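Side-chain contact in adenosine deaminase (PDB 4GXW), which is a zinc-binding amidohydrolase of the adenosine and AMP deaminase family that probably deaminates a purine such as adenine or adenosine: residues G121-S126 / V171-A176. Sequence-based numbering, arbitrary orientation.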
# COMPACT_ATOMS: atom_id res chain seq x y z
N GLY A 121 13.35 12.26 -2.82
CA GLY A 121 12.61 13.51 -2.86
C GLY A 121 12.83 14.36 -1.61
O GLY A 121 13.03 15.57 -1.69
N THR A 122 12.79 13.73 -0.45
CA THR A 122 12.95 14.47 0.80
C THR A 122 14.33 15.11 0.91
O THR A 122 14.45 16.29 1.24
CB THR A 122 12.68 13.55 1.99
OG1 THR A 122 11.32 13.09 1.90
CG2 THR A 122 12.90 14.28 3.30
N VAL A 123 15.38 14.33 0.64
CA VAL A 123 16.74 14.84 0.78
C VAL A 123 17.12 15.81 -0.34
O VAL A 123 17.62 16.91 -0.09
CB VAL A 123 17.78 13.69 0.86
CG1 VAL A 123 19.19 14.25 0.97
CG2 VAL A 123 17.48 12.78 2.04
N ARG A 124 16.85 15.42 -1.59
CA ARG A 124 17.30 16.20 -2.74
C ARG A 124 16.38 17.35 -3.10
O ARG A 124 16.84 18.38 -3.59
CB ARG A 124 17.45 15.31 -3.98
CG ARG A 124 18.26 14.03 -3.78
CD ARG A 124 19.70 14.30 -3.38
NE ARG A 124 20.46 13.05 -3.44
CZ ARG A 124 21.54 12.77 -2.72
NH1 ARG A 124 22.01 13.66 -1.84
NH2 ARG A 124 22.14 11.60 -2.87
N VAL A 125 15.07 17.18 -2.90
CA VAL A 125 14.12 18.21 -3.31
C VAL A 125 13.65 19.04 -2.12
O VAL A 125 13.76 20.27 -2.14
CB VAL A 125 12.95 17.62 -4.12
CG1 VAL A 125 11.95 18.71 -4.47
CG2 VAL A 125 13.47 16.95 -5.38
N SER A 126 13.16 18.39 -1.06
CA SER A 126 12.76 19.14 0.13
C SER A 126 13.96 19.73 0.87
O SER A 126 13.82 20.71 1.59
CB SER A 126 11.94 18.28 1.09
OG SER A 126 10.92 17.57 0.41
N VAL A 171 20.26 3.03 0.39
CA VAL A 171 20.76 1.94 1.21
C VAL A 171 21.91 2.42 2.10
O VAL A 171 21.99 2.04 3.27
CB VAL A 171 21.15 0.70 0.37
CG1 VAL A 171 21.58 -0.43 1.28
CG2 VAL A 171 19.97 0.25 -0.48
N ASP A 172 22.78 3.27 1.54
CA ASP A 172 23.85 3.89 2.32
C ASP A 172 23.28 4.66 3.52
O ASP A 172 23.74 4.52 4.66
CB ASP A 172 24.70 4.84 1.45
CG ASP A 172 25.56 4.12 0.42
OD1 ASP A 172 25.85 2.91 0.60
OD2 ASP A 172 25.96 4.77 -0.57
N TRP A 173 22.25 5.47 3.27
CA TRP A 173 21.60 6.21 4.34
C TRP A 173 21.03 5.28 5.41
O TRP A 173 21.17 5.54 6.61
CB TRP A 173 20.48 7.08 3.79
CG TRP A 173 20.95 8.33 3.12
CD1 TRP A 173 22.02 9.10 3.48
CD2 TRP A 173 20.36 8.97 1.98
NE1 TRP A 173 22.13 10.18 2.63
CE2 TRP A 173 21.13 10.11 1.70
CE3 TRP A 173 19.26 8.69 1.18
CZ2 TRP A 173 20.83 10.97 0.64
CZ3 TRP A 173 18.96 9.54 0.13
CH2 TRP A 173 19.75 10.66 -0.14
N MET A 174 20.39 4.20 4.97
CA MET A 174 19.76 3.25 5.89
C MET A 174 20.79 2.58 6.79
O MET A 174 20.58 2.44 7.99
CB MET A 174 18.95 2.21 5.13
CG MET A 174 17.69 2.79 4.47
SD MET A 174 16.91 1.66 3.31
CE MET A 174 16.41 0.32 4.40
N LYS A 175 21.92 2.17 6.20
CA LYS A 175 23.00 1.56 6.95
C LYS A 175 23.59 2.49 8.02
O LYS A 175 24.03 2.03 9.07
CB LYS A 175 24.12 1.10 6.00
CG LYS A 175 23.77 -0.15 5.23
CD LYS A 175 24.93 -0.63 4.34
CE LYS A 175 25.01 0.17 3.05
NZ LYS A 175 25.89 -0.49 2.03
N ALA A 176 23.60 3.79 7.72
CA ALA A 176 24.17 4.79 8.61
C ALA A 176 23.19 5.21 9.71
O ALA A 176 23.56 5.93 10.64
CB ALA A 176 24.61 6.02 7.80
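Val123 and Trp173 mark the nearest approach of two helical segments that stay well apart, their CA atoms 10.5 Å from each other, and the indole of Trp173 spans most of that distance. Val123 comes at the far end of the six-membered ring from the opposite direction. Its CG1, anti to the backbone N (chi1 179°), lies 3.7 Å from Trp173 CZ2, while CG2 stands over one face of the ring, displaced toward the rim. That second methyl makes a CH-pi contact, with Val123 CG2 4.1 Å from the centroid of the six-membered ring of Trp173 and 22° off its normal. The branch point is just as near as CG1, Val123 CB lying 3.7 Å from Trp173 CH2.

Arg124 reaches the same ring end with its tip. Its chain bends at chi2 and carries the guanidinium across, where Arg124 NH2 comes within 3.7 Å of Trp173 CH2. That ring carbon sits over the centre of one guanidinium face, yet the two planes are inclined by 56°, so the groups do not lie flat on each other. Arg124 NE is claimed by a salt bridge to Glu166, an earlier residue of helix 164-176, which ties the arginine to the helix that bears the tryptophan. Tyr130, at the start of helix 130-148, stacks on Trp173 and also touches Val123, so it meets both segments.

In this TIM-barrel-type fold the contact joins two helices at the surface, helix 119-126 after strand 110-117 and helix 164-176 after strand 151-159, away from the zinc site. With no hydrogen bond between the segments, cohesion here rests on dispersion and CH-pi contact at the six-membered end of the indole, while the charge of Arg124 is answered by Glu166.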